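Local coordinates for plantazolicin methyltransferase BamL (Bacillus amyloliquefaciens subsp. plantarum, PDB 5DLY), which probably transfers methyl groups from S-adenosylmethionine to the N-terminal amine of desmethyl-plantazolicin, as an N-methyltransferase of the plantazolicin pathway, at residues Q17-F20 / E24-K27; D33-S38 / R176-Y181. All blocks are in the same frame, centred on the assembly; numbering follows the deposited sequence.

Interaction 1: Q17-F20 / E24-K27; sequences QTWF and EKSK. With SAH (S-adenosyl-L-homocysteine), chain C; 5D7 (prop-2-en-1-yl 2-[(1S)-1-amino-4-carbamimidamidobutyl]-1,3-thiazole-4-carboxylate), chain B.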
ATOM      1  N   GLN A  17      11.392  10.275  -2.560  1.00 14.29           N
ATOM      2  CA  GLN A  17      12.165   9.064  -2.327  1.00 14.83           C
ATOM      3  C   GLN A  17      13.513   9.327  -1.632  1.00 15.04           C
ATOM      4  O   GLN A  17      14.053   8.426  -0.991  1.00 14.89           O
ATOM      5  CB  GLN A  17      12.305   8.256  -3.634  1.00 15.17           C
ATOM      6  CG  GLN A  17      13.270   7.072  -3.594  1.00 15.71           C
ATOM      7  CD  GLN A  17      12.912   6.001  -2.583  1.00 16.09           C
ATOM      8  OE1 GLN A  17      11.786   5.932  -2.068  1.00 16.01           O
ATOM      9  NE2 GLN A  17      13.887   5.151  -2.279  1.00 17.18           N
ATOM     10  N   THR A  18      14.030  10.560  -1.707  1.00 15.48           N
ATOM     11  CA  THR A  18      15.244  10.887  -0.936  1.00 15.82           C
ATOM     12  C   THR A  18      15.081  10.636   0.567  1.00 15.69           C
ATOM     13  O   THR A  18      16.055  10.345   1.260  1.00 15.88           O
ATOM     14  CB  THR A  18      15.768  12.325  -1.170  1.00 16.31           C
ATOM     15  OG1 THR A  18      14.822  13.285  -0.682  1.00 17.07           O
ATOM     16  CG2 THR A  18      16.063  12.565  -2.640  1.00 17.15           C
ATOM     17  N   TRP A  19      13.846  10.704   1.065  1.00 14.66           N
ATOM     18  CA  TRP A  19      13.573  10.452   2.477  1.00 14.37           C
ATOM     19  C   TRP A  19      13.709   8.978   2.899  1.00 14.60           C
ATOM     20  O   TRP A  19      13.623   8.655   4.080  1.00 14.16           O
ATOM     21  CB  TRP A  19      12.200  11.038   2.852  1.00 13.89           C
ATOM     22  CG  TRP A  19      12.215  12.528   2.795  1.00 13.68           C
ATOM     23  CD1 TRP A  19      11.910  13.312   1.722  1.00 13.78           C
ATOM     24  CD2 TRP A  19      12.604  13.419   3.850  1.00 13.57           C
ATOM     25  NE1 TRP A  19      12.069  14.648   2.051  1.00 13.85           N
ATOM     26  CE2 TRP A  19      12.489  14.734   3.351  1.00 13.84           C
ATOM     27  CE3 TRP A  19      13.017  13.230   5.179  1.00 13.76           C
ATOM     28  CZ2 TRP A  19      12.785  15.865   4.135  1.00 13.91           C
ATOM     29  CZ3 TRP A  19      13.313  14.347   5.953  1.00 14.09           C
ATOM     30  CH2 TRP A  19      13.189  15.650   5.426  1.00 14.02           C
ATOM     31  N   PHE A  20      13.957   8.099   1.923  1.00 14.65           N
ATOM     32  CA  PHE A  20      14.133   6.676   2.185  1.00 15.62           C
ATOM     33  C   PHE A  20      15.487   6.147   1.728  1.00 17.37           C
ATOM     34  O   PHE A  20      15.821   4.994   2.002  1.00 19.66           O
ATOM     35  CB  PHE A  20      12.963   5.877   1.596  1.00 14.07           C
ATOM     36  CG  PHE A  20      11.653   6.285   2.182  1.00 13.23           C
ATOM     37  CD1 PHE A  20      11.243   5.762   3.405  1.00 12.82           C
ATOM     38  CD2 PHE A  20      10.872   7.258   1.565  1.00 12.79           C
ATOM     39  CE1 PHE A  20      10.057   6.172   3.989  1.00 12.65           C
ATOM     40  CE2 PHE A  20       9.679   7.665   2.144  1.00 13.07           C
ATOM     41  CZ  PHE A  20       9.274   7.124   3.354  1.00 12.58           C
ATOM     42  N   GLU A  24      20.475  10.374   6.915  1.00 27.67           N
ATOM     43  CA  GLU A  24      19.893  11.281   7.903  1.00 27.26           C
ATOM     44  C   GLU A  24      18.377  11.410   7.726  1.00 25.23           C
ATOM     45  O   GLU A  24      17.621  11.337   8.699  1.00 24.38           O
ATOM     46  CB  GLU A  24      20.596  12.653   7.881  1.00 29.20           C
ATOM     47  CG  GLU A  24      20.346  13.535   6.653  1.00 31.91           C
ATOM     48  CD  GLU A  24      20.861  12.948   5.341  1.00 33.31           C
ATOM     49  OE1 GLU A  24      21.961  12.350   5.320  1.00 34.97           O
ATOM     50  OE2 GLU A  24      20.160  13.099   4.317  1.00 33.66           O
ATOM     51  N   LYS A  25      17.943  11.576   6.477  1.00 23.69           N
ATOM     52  CA  LYS A  25      16.519  11.696   6.149  1.00 22.18           C
ATOM     53  C   LYS A  25      15.730  10.450   6.542  1.00 21.24           C
ATOM     54  O   LYS A  25      14.599  10.555   7.030  1.00 19.77           O
ATOM     55  CB  LYS A  25      16.332  11.985   4.660  1.00 22.24           C
ATOM     56  CG  LYS A  25      16.577  13.428   4.256  1.00 22.88           C
ATOM     57  CD  LYS A  25      16.211  13.634   2.794  1.00 23.49           C
ATOM     58  CE  LYS A  25      16.283  15.101   2.408  1.00 24.83           C
ATOM     59  NZ  LYS A  25      16.172  15.289   0.936  1.00 25.28           N
ATOM     60  N   SER A  26      16.331   9.278   6.346  1.00 20.76           N
ATOM     61  CA  SER A  26      15.687   8.008   6.683  1.00 20.25           C
ATOM     62  C   SER A  26      15.365   7.869   8.167  1.00 19.56           C
ATOM     63  O   SER A  26      14.402   7.203   8.531  1.00 19.48           O
ATOM     64  CB  SER A  26      16.520   6.822   6.199  1.00 21.16           C
ATOM     65  OG  SER A  26      16.552   6.795   4.782  1.00 22.69           O
ATOM     66  N   LYS A  27      16.163   8.504   9.025  1.00 18.80           N
ATOM     67  CA  LYS A  27      15.857   8.533  10.451  1.00 18.16           C
ATOM     68  C   LYS A  27      14.559   9.300  10.729  1.00 16.78           C
ATOM     69  O   LYS A  27      13.764   8.889  11.578  1.00 16.52           O
ATOM     70  CB  LYS A  27      17.027   9.134  11.247  1.00 19.04           C
ATOM     71  CG  LYS A  27      18.272   8.257  11.234  1.00 21.22           C
ATOM     72  CD  LYS A  27      19.443   8.930  11.934  1.00 22.52           C
ATOM     73  CE  LYS A  27      20.681   8.045  11.876  1.00 23.91           C
ATOM     74  NZ  LYS A  27      21.840   8.639  12.600  1.00 25.07           N
TER
HETATM   75  N   SAH C 301       4.848  -0.541   2.704  1.00 14.97           N
HETATM   76  CA  SAH C 301       5.512   0.211   3.818  1.00 16.10           C
HETATM   77  CB  SAH C 301       6.071   1.528   3.290  1.00 16.09           C
HETATM   78  CG  SAH C 301       7.449   1.810   3.896  1.00 15.90           C
HETATM   79  SD  SAH C 301       8.029   3.443   3.513  1.00 15.71           S
HETATM   80  C   SAH C 301       4.518   0.493   4.910  1.00 17.07           C
HETATM   81  O   SAH C 301       3.408  -0.025   4.908  1.00 17.49           O
HETATM   82  OXT SAH C 301       4.782   1.261   5.834  1.00 19.18           O
HETATM   83  C5' SAH C 301       8.254   3.377   1.759  1.00 13.98           C
HETATM   84  C4' SAH C 301       9.138   2.221   1.307  1.00 13.56           C
HETATM   85  O4' SAH C 301       9.085   2.118  -0.124  1.00 12.31           O
HETATM   86  C3' SAH C 301      10.610   2.432   1.656  1.00 13.34           C
HETATM   87  O3' SAH C 301      11.094   1.328   2.446  1.00 14.36           O
HETATM   88  C2' SAH C 301      11.313   2.545   0.309  1.00 13.09           C
HETATM   89  O2' SAH C 301      12.643   2.021   0.270  1.00 13.29           O
HETATM   90  C1' SAH C 301      10.378   1.740  -0.578  1.00 12.38           C
HETATM   91  N9  SAH C 301      10.496   2.008  -2.029  1.00 11.63           N
HETATM   92  C8  SAH C 301      10.522   3.215  -2.634  1.00 11.59           C
HETATM   93  N7  SAH C 301      10.638   3.078  -3.973  1.00 11.43           N
HETATM   94  C5  SAH C 301      10.674   1.761  -4.236  1.00 11.43           C
HETATM   95  C6  SAH C 301      10.791   0.946  -5.453  1.00 11.48           C
HETATM   96  N6  SAH C 301      10.869   1.558  -6.649  1.00 11.48           N
HETATM   97  N1  SAH C 301      10.792  -0.406  -5.312  1.00 10.87           N
HETATM   98  C2  SAH C 301      10.711  -0.988  -4.098  1.00 10.95           C
HETATM   99  N3  SAH C 301      10.599  -0.300  -2.931  1.00 10.87           N
HETATM  100  C4  SAH C 301      10.588   1.058  -2.953  1.00 11.28           C
HETATM  101  O9  5D7 B 300       0.311   7.533   5.766  1.00 16.75           O
HETATM  102  C6  5D7 B 300       0.916   8.570   5.988  1.00 16.40           C
HETATM  103  O7  5D7 B 300       0.298   9.650   6.717  1.00 18.14           O
HETATM  104  C8  5D7 B 300      -1.080   9.610   7.098  1.00 20.46           C
HETATM  105  C2  5D7 B 300       2.319   8.757   5.548  1.00 14.60           C
HETATM  106  N3  5D7 B 300       3.063   7.734   5.046  1.00 13.79           N
HETATM  107  C4  5D7 B 300       4.318   8.057   4.701  1.00 13.23           C
HETATM  108  S5  5D7 B 300       4.579   9.736   5.048  1.00 13.61           S
HETATM  109  C1  5D7 B 300       2.982   9.989   5.648  1.00 14.40           C
HETATM  110  CA  5D7 B 300       5.404   7.227   4.139  1.00 12.82           C
HETATM  111  N   5D7 B 300       4.972   5.836   4.198  1.00 13.74           N
HETATM  112  CB  5D7 B 300       5.750   7.629   2.698  1.00 12.17           C
HETATM  113  CG  5D7 B 300       4.559   7.917   1.777  1.00 11.60           C
HETATM  114  CD  5D7 B 300       4.943   7.574   0.346  1.00 11.40           C
HETATM  115  NE  5D7 B 300       3.864   7.977  -0.547  1.00 11.25           N
HETATM  116  CZ  5D7 B 300       3.662   9.163  -1.126  1.00 10.96           C
HETATM  117  NH2 5D7 B 300       2.661   9.335  -1.872  1.00 11.00           N
HETATM  118  NH1 5D7 B 300       4.485  10.117  -0.951  1.00 10.97           N
HETATM  119  C3  5D7 B 300      -1.421  10.913   7.775  1.00 22.92           C
HETATM  120  C5  5D7 B 300      -2.293  10.958   8.763  1.00 24.55           C

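Interaction 2: D33-S38 / R176-Y181; sequences DERETS and REEEAY. With 5D7 (prop-2-en-1-yl 2-[(1S)-1-amino-4-carbamimidamidobutyl]-1,3-thiazole-4-carboxylate), chain B.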
ATOM      1  N   ASP A  33       6.895   7.573  10.472  1.00 14.74           N
ATOM      2  CA  ASP A  33       6.074   6.474   9.944  1.00 14.82           C
ATOM      3  C   ASP A  33       5.671   5.491  11.032  1.00 15.29           C
ATOM      4  O   ASP A  33       4.520   5.049  11.081  1.00 15.03           O
ATOM      5  CB  ASP A  33       6.797   5.737   8.813  1.00 14.14           C
ATOM      6  CG  ASP A  33       6.954   6.582   7.555  1.00 13.68           C
ATOM      7  OD1 ASP A  33       6.421   7.716   7.499  1.00 13.63           O
ATOM      8  OD2 ASP A  33       7.630   6.096   6.624  1.00 13.91           O
ATOM      9  N   GLU A  34       6.610   5.161  11.913  1.00 16.45           N
ATOM     10  CA  GLU A  34       6.308   4.265  13.025  1.00 17.53           C
ATOM     11  C   GLU A  34       5.292   4.860  13.996  1.00 17.77           C
ATOM     12  O   GLU A  34       4.399   4.158  14.469  1.00 18.21           O
ATOM     13  CB  GLU A  34       7.591   3.875  13.764  1.00 19.13           C
ATOM     14  CG  GLU A  34       8.471   2.926  12.975  1.00 20.83           C
ATOM     15  CD  GLU A  34       7.895   1.530  12.895  1.00 22.78           C
ATOM     16  OE1 GLU A  34       7.468   1.126  11.792  1.00 23.41           O
ATOM     17  OE2 GLU A  34       7.859   0.844  13.940  1.00 24.07           O
ATOM     18  N   ARG A  35       5.421   6.154  14.279  1.00 17.44           N
ATOM     19  CA  ARG A  35       4.539   6.828  15.233  1.00 17.74           C
ATOM     20  C   ARG A  35       3.133   7.055  14.683  1.00 18.14           C
ATOM     21  O   ARG A  35       2.142   6.899  15.401  1.00 19.14           O
ATOM     22  CB  ARG A  35       5.150   8.168  15.666  1.00 17.64           C
ATOM     23  CG  ARG A  35       4.393   8.874  16.781  1.00 17.27           C
ATOM     24  CD  ARG A  35       4.957  10.260  17.076  1.00 17.55           C
ATOM     25  NE  ARG A  35       4.621  11.241  16.036  1.00 17.25           N
ATOM     26  CZ  ARG A  35       5.510  11.929  15.320  1.00 17.38           C
ATOM     27  NH1 ARG A  35       6.819  11.786  15.522  1.00 17.38           N
ATOM     28  NH2 ARG A  35       5.087  12.791  14.403  1.00 16.51           N
ATOM     29  N   GLU A  36       3.049   7.420  13.407  1.00 18.12           N
ATOM     30  CA  GLU A  36       1.796   7.918  12.853  1.00 18.36           C
ATOM     31  C   GLU A  36       1.082   6.954  11.905  1.00 17.96           C
ATOM     32  O   GLU A  36      -0.123   7.098  11.686  1.00 18.81           O
ATOM     33  CB  GLU A  36       2.016   9.269  12.158  1.00 18.82           C
ATOM     34  CG  GLU A  36       2.587  10.375  13.046  1.00 19.37           C
ATOM     35  CD  GLU A  36       1.621  10.921  14.093  1.00 20.41           C
ATOM     36  OE1 GLU A  36       0.407  10.623  14.050  1.00 21.02           O
ATOM     37  OE2 GLU A  36       2.079  11.668  14.981  1.00 20.25           O
ATOM     38  N   THR A  37       1.811   5.989  11.342  1.00 18.17           N
ATOM     39  CA  THR A  37       1.215   5.083  10.349  1.00 18.07           C
ATOM     40  C   THR A  37       1.106   3.621  10.784  1.00 17.79           C
ATOM     41  O   THR A  37       0.476   2.817  10.096  1.00 18.23           O
ATOM     42  CB  THR A  37       1.908   5.172   8.951  1.00 18.13           C
ATOM     43  OG1 THR A  37       3.137   4.434   8.937  1.00 18.76           O
ATOM     44  CG2 THR A  37       2.187   6.614   8.552  1.00 18.81           C
ATOM     45  N   SER A  38       1.712   3.259  11.912  1.00 16.94           N
ATOM     46  CA  SER A  38       1.738   1.847  12.300  1.00 16.72           C
ATOM     47  C   SER A  38       0.347   1.274  12.568  1.00 16.24           C
ATOM     48  O   SER A  38       0.092   0.134  12.209  1.00 15.90           O
ATOM     49  CB  SER A  38       2.675   1.593  13.483  1.00 17.09           C
ATOM     50  OG  SER A  38       2.291   2.348  14.611  1.00 18.30           O
ATOM     51  N   ARG A 176      10.521  20.582  12.334  1.00 17.90           N
ATOM     52  CA  ARG A 176      10.710  21.184  11.020  1.00 18.35           C
ATOM     53  C   ARG A 176      11.127  20.130   9.990  1.00 17.60           C
ATOM     54  O   ARG A 176      10.728  20.213   8.829  1.00 16.93           O
ATOM     55  CB  ARG A 176      11.736  22.322  11.096  1.00 20.30           C
ATOM     56  CG  ARG A 176      11.930  23.127   9.822  1.00 23.99           C
ATOM     57  CD  ARG A 176      13.264  23.866   9.836  1.00 26.85           C
ATOM     58  NE  ARG A 176      14.409  22.967   9.674  1.00 30.10           N
ATOM     59  CZ  ARG A 176      14.979  22.273  10.661  1.00 31.70           C
ATOM     60  NH1 ARG A 176      14.511  22.354  11.903  1.00 33.22           N
ATOM     61  NH2 ARG A 176      16.011  21.483  10.408  1.00 32.26           N
ATOM     62  N   GLU A 177      11.900  19.132  10.426  1.00 17.73           N
ATOM     63  CA  GLU A 177      12.306  18.030   9.547  1.00 17.65           C
ATOM     64  C   GLU A 177      11.095  17.188   9.111  1.00 16.39           C
ATOM     65  O   GLU A 177      10.945  16.887   7.922  1.00 15.66           O
ATOM     66  CB  GLU A 177      13.377  17.153  10.207  1.00 19.25           C
ATOM     67  CG  GLU A 177      14.719  17.843  10.424  1.00 21.29           C
ATOM     68  CD  GLU A 177      14.809  18.601  11.741  1.00 22.72           C
ATOM     69  OE1 GLU A 177      13.826  18.632  12.516  1.00 23.29           O
ATOM     70  OE2 GLU A 177      15.883  19.181  12.009  1.00 25.06           O
ATOM     71  N   GLU A 178      10.232  16.829  10.059  1.00 15.56           N
ATOM     72  CA  GLU A 178       8.977  16.121   9.724  1.00 14.83           C
ATOM     73  C   GLU A 178       8.062  16.933   8.805  1.00 14.62           C
ATOM     74  O   GLU A 178       7.423  16.383   7.902  1.00 13.82           O
ATOM     75  CB  GLU A 178       8.225  15.689  10.986  1.00 15.02           C
ATOM     76  CG  GLU A 178       8.893  14.530  11.705  1.00 15.61           C
ATOM     77  CD  GLU A 178       8.134  14.042  12.930  1.00 15.62           C
ATOM     78  OE1 GLU A 178       7.042  14.570  13.249  1.00 16.07           O
ATOM     79  OE2 GLU A 178       8.638  13.113  13.587  1.00 16.38           O
ATOM     80  N   GLU A 179       7.992  18.242   9.036  1.00 14.58           N
ATOM     81  CA  GLU A 179       7.223  19.119   8.159  1.00 14.74           C
ATOM     82  C   GLU A 179       7.752  19.082   6.719  1.00 14.48           C
ATOM     83  O   GLU A 179       6.977  18.945   5.778  1.00 13.84           O
ATOM     84  CB  GLU A 179       7.218  20.556   8.704  1.00 16.10           C
ATOM     85  CG  GLU A 179       6.514  21.560   7.805  1.00 18.18           C
ATOM     86  CD  GLU A 179       6.576  22.970   8.352  1.00 18.90           C
ATOM     87  OE1 GLU A 179       7.665  23.577   8.317  1.00 20.08           O
ATOM     88  OE2 GLU A 179       5.529  23.478   8.802  1.00 20.31           O
ATOM     89  N   ALA A 180       9.072  19.201   6.569  1.00 13.97           N
ATOM     90  CA  ALA A 180       9.735  19.122   5.266  1.00 13.74           C
ATOM     91  C   ALA A 180       9.487  17.775   4.593  1.00 13.26           C
ATOM     92  O   ALA A 180       9.173  17.714   3.408  1.00 13.48           O
ATOM     93  CB  ALA A 180      11.230  19.377   5.419  1.00 14.49           C
ATOM     94  N   TYR A 181       9.621  16.712   5.381  1.00 13.01           N
ATOM     95  CA  TYR A 181       9.323  15.348   4.947  1.00 12.61           C
ATOM     96  C   TYR A 181       7.909  15.233   4.388  1.00 12.54           C
ATOM     97  O   TYR A 181       7.718  14.799   3.253  1.00 12.70           O
ATOM     98  CB  TYR A 181       9.538  14.399   6.128  1.00 12.01           C
ATOM     99  CG  TYR A 181       8.993  13.005   5.954  1.00 11.20           C
ATOM    100  CD1 TYR A 181       9.454  12.178   4.926  1.00 11.08           C
ATOM    101  CD2 TYR A 181       8.045  12.504   6.839  1.00 11.25           C
ATOM    102  CE1 TYR A 181       8.961  10.890   4.776  1.00 10.65           C
ATOM    103  CE2 TYR A 181       7.532  11.218   6.691  1.00 10.98           C
ATOM    104  CZ  TYR A 181       8.003  10.422   5.660  1.00 10.96           C
ATOM    105  OH  TYR A 181       7.521   9.142   5.512  1.00 10.92           O
TER
HETATM  106  O9  5D7 B 300       0.311   7.533   5.766  1.00 16.75           O
HETATM  107  C6  5D7 B 300       0.916   8.570   5.988  1.00 16.40           C
HETATM  108  O7  5D7 B 300       0.298   9.650   6.717  1.00 18.14           O
HETATM  109  C8  5D7 B 300      -1.080   9.610   7.098  1.00 20.46           C
HETATM  110  C2  5D7 B 300       2.319   8.757   5.548  1.00 14.60           C
HETATM  111  N3  5D7 B 300       3.063   7.734   5.046  1.00 13.79           N
HETATM  112  C4  5D7 B 300       4.318   8.057   4.701  1.00 13.23           C
HETATM  113  S5  5D7 B 300       4.579   9.736   5.048  1.00 13.61           S
HETATM  114  C1  5D7 B 300       2.982   9.989   5.648  1.00 14.40           C
HETATM  115  CA  5D7 B 300       5.404   7.227   4.139  1.00 12.82           C
HETATM  116  N   5D7 B 300       4.972   5.836   4.198  1.00 13.74           N
HETATM  117  CB  5D7 B 300       5.750   7.629   2.698  1.00 12.17           C
HETATM  118  CG  5D7 B 300       4.559   7.917   1.777  1.00 11.60           C
HETATM  119  CD  5D7 B 300       4.943   7.574   0.346  1.00 11.40           C
HETATM  120  NE  5D7 B 300       3.864   7.977  -0.547  1.00 11.25           N
HETATM  121  CZ  5D7 B 300       3.662   9.163  -1.126  1.00 10.96           C
HETATM  122  NH2 5D7 B 300       2.661   9.335  -1.872  1.00 11.00           N
HETATM  123  NH1 5D7 B 300       4.485  10.117  -0.951  1.00 10.97           N
HETATM  124  C3  5D7 B 300      -1.421  10.913   7.775  1.00 22.92           C
HETATM  125  C5  5D7 B 300      -2.293  10.958   8.763  1.00 24.55           C

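Interaction 1: Q17-F20 / E24-K27
K25 sets its CG anti to its own carbonyl carbon (chi1 -79°) and runs fully extended from there, while W19 places CG beside its backbone N (chi1 -68°), and the two side chains meet at about a right angle. The lysine methylenes lie over one indole face: CD of K25 sits 3.8 Å above the ring plane, over its centre, and CG of K25 makes a CH-pi contact 3.9 Å from the centroid of the six-membered ring of W19. Beyond them NZ of K25 makes a cation-pi contact 4.6 Å from the five-membered ring centroid of W19. NZ of K25 also donates to OG1 of T18 at 2.9 Å, a hydroxyl with a further partner in Q15 O. One face of the F20 ring is covered by C5' of SAH, toward its rim; CE1 of F20 is 3.4 Å from SD of SAH and CZ of F20 3.6 Å from CB of 5D7. CA of S26 makes a CA-H...O contact with O of W19 at 3.4 Å. A tight corner between two successive helices, 10-21 and 23-56, thus forms part of the N-terminal helical wall over the SAH and substrate pocket of this Rossmann-like methyltransferase.

Interaction 2: D33-S38 / R176-Y181
E178 and Y181, one helical turn apart, carry the contact of helix 176-187 with R35 and D33 of helix 23-56. R176 and E177 begin the segment with a salt bridge of their own, NH2 of R176 lying 2.8 Å from OE2 of E177. Next comes E178, whose chain, extended beyond CG, brings its carboxylate end-on to the guanidinium of R35. NH2 of R35 donates to OE1 of E178 at 2.9 Å and NH1 of R35 to OE2 of E178 at 3.0 Å; both bonds are nearly straight, with the acceptors close to the guanidinium plane although the two flat groups are turned 30° apart. OE2 uses its syn lone pair, whereas OE1 is met well out of the carboxylate plane and also accepts from the backbone N of Q174. On its NE edge R35 meets E36, NE of R35 lying 2.8 Å from OE2 of E36, so bonds on two edges fix the guanidinium's rotation. This salt-bridge network of R35, E36 and E178 ties helix 23-56 to helix 176-187, in the segment between strands 154-160 and 209-214 of the Rossmann-like sheet; K250 pairs with the other oxygen of E36. Finally, Y181 sends its ring out with CG anti to the backbone N (chi1 167°). Its OH donates to OD1 of D33 at 2.7 Å, on the syn side of a carboxylate turned 47° from the ring. OH of Y181 also lies 3.0 Å from S5 of 5D7, roughly in line with the thiazole C1-S5 bond, while CG2 of T37 packs 3.5 Å from C6 of the ligand's ester.

Interactions 1 and 2 follow one another along the chain and share helix 23-56; their centres are about 11 Å apart. They join directly: CZ of F20 is 3.4 Å from OH of Y181, CZ2 of W19 packs 3.5 Å from the backbone N of Y181, and the W19 and Y181 rings meet with planes at about 60°. CE1 of F20 lies 3.6 Å from OD2 of D33, bringing helix segment 17-20 against that carboxylate. Both contacts border 5D7. F20 packs against SD of SAH and CB of 5D7, alongside the path from that sulfur to N of 5D7, 3.9 Å apart, whereas D33, T37 and Y181 line the thiazole and ester side. D160, Q185, S189 and L131 add hydrogen bonds to the analogue.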